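Local coordinates for protein cytochrome P450 113A1 (Saccharopolyspora erythraea, PDB 2JJN) that hydroxylates the macrolactone ring of erythromycin D at C-12 to give erythromycin C, using a heme iron, molecular oxygen and NADPH, at residues A57-Q60 with T61-D65; G167-D171 with I172-D176; G242-T245 with T246-L250; P305-A308 with D309-V312. The protein carries 2 engineered substitutions. One frame throughout, in Å; residues are numbered along the deposited sequence. Where two conformers were deposited one is given.

Contact 1 of 4, residues A57-Q60 with T61-D65; sequences ADVQ and TVLRD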
# COMPACT_ATOMS: atom_id res chain seq x y z
N ALA A 57 -19.17 -0.83 -7.93
CA ALA A 57 -20.16 -0.25 -7.06
C ALA A 57 -20.29 -1.03 -5.75
O ALA A 57 -20.58 -0.45 -4.71
CB ALA A 57 -21.52 -0.23 -7.77
N ASP A 58 -20.15 -2.35 -5.83
CA ASP A 58 -20.31 -3.20 -4.64
C ASP A 58 -19.10 -3.08 -3.71
O ASP A 58 -19.27 -3.10 -2.47
CB ASP A 58 -20.49 -4.66 -5.07
CG ASP A 58 -21.81 -4.87 -5.86
OD1 ASP A 58 -22.76 -4.06 -5.62
OD2 ASP A 58 -21.82 -5.77 -6.74
N VAL A 59 -17.91 -2.95 -4.28
CA VAL A 59 -16.71 -2.67 -3.44
C VAL A 59 -16.91 -1.36 -2.69
O VAL A 59 -16.66 -1.27 -1.48
CB VAL A 59 -15.48 -2.61 -4.33
CG1 VAL A 59 -14.28 -1.91 -3.58
CG2 VAL A 59 -15.10 -4.03 -4.83
N GLN A 60 -17.44 -0.32 -3.36
CA GLN A 60 -17.70 0.94 -2.65
C GLN A 60 -18.77 0.78 -1.55
O GLN A 60 -18.64 1.35 -0.47
CB GLN A 60 -18.13 1.99 -3.65
CG GLN A 60 -17.00 2.46 -4.53
CD GLN A 60 -17.42 3.66 -5.40
OE1 GLN A 60 -16.68 4.62 -5.52
NE2 GLN A 60 -18.57 3.56 -6.04
N THR A 61 -19.80 -0.00 -1.82
CA THR A 61 -20.85 -0.25 -0.80
C THR A 61 -20.27 -0.84 0.46
O THR A 61 -20.59 -0.38 1.56
CB THR A 61 -21.92 -1.16 -1.39
OG1 THR A 61 -22.61 -0.39 -2.40
CG2 THR A 61 -22.90 -1.68 -0.35
N VAL A 62 -19.41 -1.85 0.28
CA VAL A 62 -18.84 -2.58 1.40
C VAL A 62 -17.94 -1.65 2.20
O VAL A 62 -18.06 -1.61 3.42
CB VAL A 62 -18.06 -3.81 0.93
CG1 VAL A 62 -17.21 -4.42 2.08
CG2 VAL A 62 -19.06 -4.84 0.37
N LEU A 63 -17.04 -0.96 1.50
CA LEU A 63 -16.12 -0.05 2.21
C LEU A 63 -16.81 1.10 2.89
O LEU A 63 -16.34 1.57 3.97
CB LEU A 63 -15.01 0.45 1.28
CG LEU A 63 -14.13 -0.64 0.68
CD1 LEU A 63 -13.12 -0.14 -0.38
CD2 LEU A 63 -13.43 -1.44 1.80
N ARG A 64 -17.92 1.58 2.36
CA ARG A 64 -18.59 2.70 3.02
C ARG A 64 -19.26 2.34 4.33
O ARG A 64 -19.29 3.15 5.27
CB ARG A 64 -19.66 3.28 2.08
CG ARG A 64 -20.12 4.60 2.52
CD ARG A 64 -21.58 4.76 2.32
NE ARG A 64 -22.40 3.80 3.06
CZ ARG A 64 -22.68 3.87 4.37
NH1 ARG A 64 -22.21 4.85 5.14
NH2 ARG A 64 -23.45 2.93 4.91
N ASP A 65 -19.84 1.14 4.39
CA ASP A 65 -20.70 0.81 5.49
C ASP A 65 -19.90 0.15 6.60
O ASP A 65 -19.80 -1.06 6.65
CB ASP A 65 -21.82 -0.08 4.96
CG ASP A 65 -22.85 -0.43 6.02
OD1 ASP A 65 -22.70 -0.08 7.24
OD2 ASP A 65 -23.78 -1.18 5.60
O HOH W 1 -23.68 -2.29 -4.12

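Contact 2 of 4, residues G167-D171 with I172-D176; sequences GALVD and IQMDD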
# COMPACT_ATOMS: atom_id res chain seq x y z
N GLY A 167 9.95 -10.46 2.90
CA GLY A 167 10.08 -11.86 3.27
C GLY A 167 8.80 -12.43 3.86
O GLY A 167 8.39 -13.54 3.51
N ALA A 168 8.19 -11.67 4.77
CA ALA A 168 6.96 -12.10 5.44
C ALA A 168 5.86 -12.36 4.40
O ALA A 168 5.11 -13.35 4.48
CB ALA A 168 6.50 -11.03 6.42
N LEU A 169 5.77 -11.46 3.41
CA LEU A 169 4.74 -11.57 2.38
C LEU A 169 4.95 -12.80 1.54
O LEU A 169 4.00 -13.33 0.95
CB LEU A 169 4.72 -10.31 1.48
CG LEU A 169 4.35 -8.96 2.10
CD1 LEU A 169 4.18 -7.87 1.04
CD2 LEU A 169 3.08 -9.05 2.95
N VAL A 170 6.20 -13.28 1.47
CA VAL A 170 6.50 -14.49 0.72
C VAL A 170 6.41 -15.74 1.59
O VAL A 170 5.90 -16.79 1.14
CB VAL A 170 7.88 -14.40 0.01
CG1 VAL A 170 8.26 -15.75 -0.61
CG2 VAL A 170 7.85 -13.30 -1.08
N ASP A 171 6.89 -15.63 2.82
CA ASP A 171 7.07 -16.82 3.68
C ASP A 171 5.87 -17.20 4.54
O ASP A 171 5.67 -18.40 4.84
CB ASP A 171 8.30 -16.63 4.56
CG ASP A 171 9.58 -16.81 3.77
OD1 ASP A 171 10.48 -15.97 3.91
OD2 ASP A 171 9.64 -17.79 3.00
N ILE A 172 5.07 -16.22 4.94
CA ILE A 172 3.87 -16.51 5.71
C ILE A 172 2.72 -16.76 4.76
O ILE A 172 2.26 -15.84 4.10
CB ILE A 172 3.51 -15.37 6.71
CG1 ILE A 172 4.69 -15.06 7.64
CG2 ILE A 172 2.26 -15.77 7.52
CD1 ILE A 172 4.49 -13.88 8.57
N GLN A 173 2.25 -17.99 4.73
CA GLN A 173 1.14 -18.41 3.88
C GLN A 173 -0.17 -17.77 4.30
O GLN A 173 -0.59 -17.89 5.45
CB GLN A 173 1.05 -19.95 3.96
CG GLN A 173 0.23 -20.60 2.81
CD GLN A 173 0.81 -20.43 1.38
OE1 GLN A 173 1.85 -19.80 1.16
NE2 GLN A 173 0.10 -21.00 0.41
N MET A 174 -0.84 -17.07 3.39
CA MET A 174 -2.02 -16.33 3.81
C MET A 174 -3.33 -16.69 3.10
O MET A 174 -4.22 -15.83 2.97
CB MET A 174 -1.74 -14.82 3.82
CG MET A 174 -0.39 -14.44 4.44
SD MET A 174 -0.08 -12.68 4.50
CE MET A 174 1.62 -12.59 5.06
N ASP A 175 -3.46 -17.96 2.71
CA ASP A 175 -4.64 -18.50 1.98
C ASP A 175 -5.99 -18.24 2.65
O ASP A 175 -6.99 -17.86 1.98
CB ASP A 175 -4.52 -20.03 1.85
CG ASP A 175 -3.10 -20.51 1.59
OD1 ASP A 175 -2.36 -19.82 0.86
OD2 ASP A 175 -2.74 -21.59 2.12
N ASP A 176 -6.03 -18.53 3.94
CA ASP A 176 -7.22 -18.40 4.79
C ASP A 176 -6.98 -17.38 5.87
O ASP A 176 -6.35 -17.69 6.89
CB ASP A 176 -7.63 -19.74 5.44
CG ASP A 176 -8.84 -19.62 6.35
OD1 ASP A 176 -9.44 -18.54 6.48
OD2 ASP A 176 -9.22 -20.63 6.96

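Contact 3 of 4, residues G242-T245 with T246-L250; sequences GHIT and TTVLL. With HEM (protoporphyrin IX containing Fe), chain B.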
# COMPACT_ATOMS: atom_id res chain seq x y z
N GLY A 242 3.43 2.52 4.75
CA GLY A 242 4.06 3.48 3.84
C GLY A 242 5.16 2.82 3.08
O GLY A 242 5.58 3.27 1.99
N HIS A 243 5.64 1.72 3.62
CA HIS A 243 6.83 1.16 3.04
C HIS A 243 6.46 0.18 1.95
O HIS A 243 6.80 0.39 0.76
CB HIS A 243 7.69 0.52 4.12
CG HIS A 243 8.99 0.05 3.61
ND1 HIS A 243 9.82 -0.77 4.34
CD2 HIS A 243 9.60 0.25 2.41
CE1 HIS A 243 10.90 -1.04 3.62
NE2 HIS A 243 10.79 -0.45 2.45
N ILE A 244 5.77 -0.88 2.33
CA ILE A 244 5.34 -1.90 1.38
C ILE A 244 4.82 -1.24 0.10
O ILE A 244 5.23 -1.56 -1.06
CB ILE A 244 4.21 -2.79 2.00
CG1 ILE A 244 3.62 -3.75 0.98
CG2 ILE A 244 3.05 -1.94 2.47
CD1 ILE A 244 4.62 -4.40 0.14
N THR A 245 3.90 -0.31 0.28
CA THR A 245 3.07 0.16 -0.83
C THR A 245 3.89 1.04 -1.73
O THR A 245 3.81 0.96 -2.95
CB THR A 245 1.91 1.03 -0.32
OG1 THR A 245 2.45 2.07 0.51
CG2 THR A 245 0.90 0.21 0.43
N THR A 246 4.69 1.90 -1.15
CA THR A 246 5.43 2.82 -1.97
C THR A 246 6.50 2.07 -2.75
O THR A 246 6.67 2.29 -3.97
CB THR A 246 5.90 4.07 -1.14
OG1 THR A 246 4.90 4.41 -0.13
CG2 THR A 246 6.20 5.25 -1.96
N THR A 247 7.11 1.05 -2.13
CA THR A 247 8.05 0.16 -2.83
C THR A 247 7.39 -0.60 -4.01
O THR A 247 7.90 -0.57 -5.13
CB THR A 247 8.64 -0.84 -1.86
OG1 THR A 247 9.36 -0.11 -0.85
CG2 THR A 247 9.59 -1.89 -2.55
N VAL A 248 6.25 -1.23 -3.77
CA VAL A 248 5.49 -1.90 -4.83
C VAL A 248 5.03 -0.91 -5.92
O VAL A 248 5.09 -1.24 -7.12
CB VAL A 248 4.29 -2.61 -4.16
CG1 VAL A 248 3.33 -3.10 -5.22
CG2 VAL A 248 4.84 -3.79 -3.25
N LEU A 249 4.54 0.26 -5.54
CA LEU A 249 4.05 1.20 -6.55
C LEU A 249 5.16 1.64 -7.48
O LEU A 249 4.96 1.67 -8.70
CB LEU A 249 3.41 2.42 -5.91
CG LEU A 249 2.85 3.43 -6.92
CD1 LEU A 249 1.83 2.79 -7.81
CD2 LEU A 249 2.21 4.63 -6.20
N LEU A 250 6.33 1.96 -6.92
CA LEU A 250 7.40 2.47 -7.82
C LEU A 250 7.81 1.41 -8.83
O LEU A 250 7.99 1.72 -10.03
CB LEU A 250 8.60 2.95 -7.02
CG LEU A 250 9.72 3.56 -7.88
CD1 LEU A 250 9.15 4.74 -8.66
CD2 LEU A 250 10.89 4.04 -7.00
CHA HEM B . -4.98 3.11 4.73
CHB HEM B . -3.32 2.06 0.26
CHC HEM B . 0.71 4.58 1.20
CHD HEM B . -0.58 4.93 5.88
C1A HEM B . -4.87 2.69 3.42
C2A HEM B . -5.92 1.95 2.70
C3A HEM B . -5.45 1.64 1.48
C4A HEM B . -4.11 2.17 1.38
CMA HEM B . -6.18 0.85 0.37
CAA HEM B . -7.32 1.61 3.24
CBA HEM B . -7.30 0.36 4.10
CGA HEM B . -8.71 -0.14 4.43
O1A HEM B . -9.71 0.50 4.01
O2A HEM B . -8.78 -1.17 5.18
C1B HEM B . -2.07 2.67 0.13
C2B HEM B . -1.29 2.70 -1.08
C3B HEM B . -0.17 3.42 -0.82
C4B HEM B . -0.26 3.83 0.57
CMB HEM B . -1.80 2.01 -2.36
CAB HEM B . 1.04 3.76 -1.71
CBB HEM B . 0.87 3.96 -2.98
C1C HEM B . 0.71 4.89 2.55
C2C HEM B . 1.76 5.62 3.23
C3C HEM B . 1.40 5.72 4.53
C4C HEM B . 0.10 5.06 4.70
CMC HEM B . 3.02 6.16 2.51
CAC HEM B . 2.17 6.35 5.71
CBC HEM B . 2.86 7.48 5.61
C1D HEM B . -1.86 4.45 5.96
C2D HEM B . -2.58 4.38 7.18
C3D HEM B . -3.93 3.85 6.83
C4D HEM B . -3.91 3.62 5.42
CMD HEM B . -2.08 4.78 8.60
CAD HEM B . -5.11 3.55 7.78
CBD HEM B . -6.07 4.76 7.87
CGD HEM B . -7.26 4.41 8.70
O1D HEM B . -7.50 3.22 9.00
O2D HEM B . -7.99 5.35 9.08
NA HEM B . -3.77 2.83 2.56
NB HEM B . -1.41 3.33 1.16
NC HEM B . -0.25 4.56 3.48
ND HEM B . -2.68 3.99 4.91
FE HEM B . -2.10 3.81 2.97
O HOH W 2 -1.25 1.82 3.48

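Contact 4 of 4, residues P305-A308 with D309-V312; sequences PIPA and DVMV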
# COMPACT_ATOMS: atom_id res chain seq x y z
N PRO A 305 -26.88 -13.11 -0.46
CA PRO A 305 -26.96 -13.09 1.00
C PRO A 305 -25.64 -13.51 1.62
O PRO A 305 -25.07 -14.56 1.28
CB PRO A 305 -28.07 -14.12 1.31
CG PRO A 305 -27.96 -15.11 0.20
CD PRO A 305 -27.65 -14.26 -1.01
N ILE A 306 -25.13 -12.65 2.50
CA ILE A 306 -23.90 -12.91 3.24
C ILE A 306 -24.21 -13.02 4.75
O ILE A 306 -24.89 -12.20 5.29
CB ILE A 306 -22.86 -11.80 2.99
CG1 ILE A 306 -22.54 -11.66 1.51
CG2 ILE A 306 -21.59 -12.15 3.76
CD1 ILE A 306 -21.54 -10.49 1.19
N PRO A 307 -23.78 -14.12 5.39
CA PRO A 307 -24.13 -14.27 6.81
C PRO A 307 -23.31 -13.34 7.71
O PRO A 307 -22.33 -12.74 7.27
CB PRO A 307 -23.75 -15.70 7.13
CG PRO A 307 -22.77 -16.05 6.09
CD PRO A 307 -23.00 -15.25 4.87
N ALA A 308 -23.73 -13.28 8.97
CA ALA A 308 -22.94 -12.56 9.99
C ALA A 308 -21.63 -13.25 10.28
O ALA A 308 -21.48 -14.48 10.15
CB ALA A 308 -23.77 -12.49 11.29
N ASP A 309 -20.67 -12.45 10.78
CA ASP A 309 -19.43 -13.01 11.31
C ASP A 309 -18.60 -13.79 10.29
O ASP A 309 -17.99 -14.81 10.64
CB ASP A 309 -19.74 -13.90 12.56
CG ASP A 309 -20.45 -13.11 13.65
OD1 ASP A 309 -20.06 -11.96 13.92
OD2 ASP A 309 -21.45 -13.64 14.19
N VAL A 310 -18.54 -13.26 9.07
CA VAL A 310 -17.64 -13.83 8.07
C VAL A 310 -16.79 -12.72 7.45
O VAL A 310 -17.14 -11.54 7.53
CB VAL A 310 -18.41 -14.62 6.96
CG1 VAL A 310 -19.24 -15.77 7.55
CG2 VAL A 310 -19.31 -13.67 6.17
N MET A 311 -15.64 -13.14 6.91
CA MET A 311 -14.72 -12.19 6.28
C MET A 311 -15.16 -11.93 4.83
O MET A 311 -15.62 -12.84 4.16
CB MET A 311 -13.31 -12.73 6.34
CG MET A 311 -12.33 -11.90 5.55
SD MET A 311 -10.68 -11.93 6.31
CE MET A 311 -11.03 -11.02 7.81
N VAL A 312 -15.02 -10.68 4.41
CA VAL A 312 -15.38 -10.23 3.05
C VAL A 312 -14.15 -9.53 2.49
O VAL A 312 -13.60 -8.64 3.15
CB VAL A 312 -16.54 -9.22 3.11
CG1 VAL A 312 -16.88 -8.75 1.69
CG2 VAL A 312 -17.77 -9.87 3.80

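Contact 1 of 4, residues A57-Q60 with T61-D65
V59 and L63, one helical turn apart, lie side by side and point the same way; the apolar touch between them is V59 CG1 to L63 CD1 at 3.8 Å. Backbone bonds supply most of the rest. L63 N meets V59 O at 3.0 Å, the straightest of four successive i to i+4 bonds with an N-H...O angle of 173°, while R64 N reaches Q60 O at 2.9 Å on a more bent path of 148°. These residues make up nearly all of the short helix 56-64, the B helix of the P450 fold, which follows the first two strands of the five-stranded sheet. Its inner face, V59, V62 and L63, packs on T314 of strand 311-315, and V62 and L63 also reach R293, a heme-binding residue.

Polar side chains gather on the outer face. T61 has OG1 beside its own backbone N (chi1 -69°), which brings the hydroxyl to 3.1 Å from A57 O, though its proton has a second acceptor in range. A water joins T61 OG1, 2.8 Å away, to D58 OD1, to which it donates. R64 NH2 sits 3.9 Å from D65 OD1, a long, purely electrostatic pairing with the oxygen well off the guanidinium plane.

Contact 2 of 4, residues G167-D171 with I172-D176
A168 and I172 meet twice across the end of helix 165-171, the short F helix of the P450 fold, where the chain turns into the F-G loop. The backbone bond from I172 N to A168 O is 2.9 Å long with an N-H...O angle of 160°, and it is made just as I172 leaves helical geometry. Beside it runs the I172 side chain: its CG1 lies next to the backbone N (chi1 -55°) and carries CD1 back to 4.1 Å from A168 CB, while I172 CB stands 3.4 Å from A168 O. M174 adds a third contact. Its chain is extended beyond CG and brings CE to 3.6 Å from A168 O in the conformer described; a second conformer exists, so this touch is the less certain one.

In the next shell, Q391 ties the turn together through both ends of its amide, NE2 bonding to L169 O and I172 O, and OE1 to M174 N. I172 is buried against L182, R185 and V189 of helix 180-206, and M174 packs on L182 and I392. The M174 side chain is about 8 Å from that of Q292, a substrate-binding residue, which is consistent with the turn lying near the substrate site.

On the exposed side, in the conformers described, Q173 NE2 lies 3.4 Å from D175 OD2, a weak hydrogen bond that is doubtful because both side chains have a second conformer.

Contact 3 of 4, residues G242-T245 with T246-L250
The imidazole of H243, in the conformer described, is crossed at a slant by T247, whose OG1 approaches H243 CD2 at 3.3 Å. W165 and F141 each make an edge-to-face pairing with this ring, and its NE2 bonds to F141 O. H243 and T247 belong to helix 228-259, the long central helix of the P450 fold (helix I), which runs over the heme. The porphyrin is the second flat group: T245 CG2 stands 3.6 Å from HEM C3B, above pyrrole B on the side where a water binds the iron. At the rim, G242 CA comes within 3.2 Å of the methyl carbon HEM CMC, and L249 CD2 touches the vinyl carbon HEM CBB at 3.6 Å.

The T245 hydroxyl sits between its backbone N and carbonyl carbon (chi1 53°), next to the vinyl group, and bonds to A241 O. This resembles the conserved threonine of this helix in other P450s, whose side chain bonds to a carbonyl one turn earlier beside the oxygen-binding site. T247 OG1 bonds to A140 O. T246 OG1 donates to G242 O, but the bond is unusually short and belongs to one of two conformers, so its length is doubtful.

Regular helical bonds continue through the rest: T247 N to H243 O is nearly linear at 171°, and L249 N to T245 O measures 2.8 Å.

Contact 4 of 4, residues P305-A308 with D309-V312
I306 and V310 meet across the turn that leads from strand 304-306 into strand 311-315. It is a connection between two sheets of the P450 fold and not a hairpin, since strand 304-306 pairs with strand 299-301, whereas strand 311-315 lies between strands 51-53 and 290-295. The tight part is apolar. V310 CG2 approaches I306 CG2 at 3.6 Å, the two side chains passing at a slant, and it also comes within 3.3 Å of P307 O. The other branch, V310 CG1, reaches P307 CG at 3.8 Å, with the valine and the proline ring at about a right angle. A single torsion sets both touches: with chi1 at -59°, CG2 falls between the backbone N and the carbonyl carbon while CG1 lies beside the N. V312 CG2 adds a longer contact to I306 CG2, 4.4 Å. W51 of strand 51-53 packs against I306, P307 and V310. From the sheet side, T295 of strand 290-295 bridges the two limbs, its OG1 bonding to both P307 O and V310 N.

The outer side is looser. There the chain turns sharply at A308 and D309, and D309 takes up a left-handed helical conformation. The exposed D309 carboxylate only skirts its neighbour, with OD2 3.9 Å from A308 CB. No backbone bond between the two segments spans this bend: A308 O lies 3.4 Å from V310 N, at an angle too poor for a hydrogen bond.

From the N terminus the contacts come in series, and each is local: its segments adjoin, so none closes a long loop, and none encloses or crosses another. Contact 1 lies on helix 56-64, contact 2 ends helix 165-171, contact 3 lies within helix 228-259, and contact 4 joins two sheets. Contacts 2 and 3 touch, L169 CD1 packing 3.6 Å from I244 CD1 in the conformers described, which joins helix 165-171 to helix 228-259. Contacts 1 and 4 come within about 4 Å at their nearest atoms, contact 1 packing on the five-stranded sheet and contact 4 supplying part of one of its strands, both near R293. Contacts 3 and 4 are farthest apart, their centres about 31 Å away.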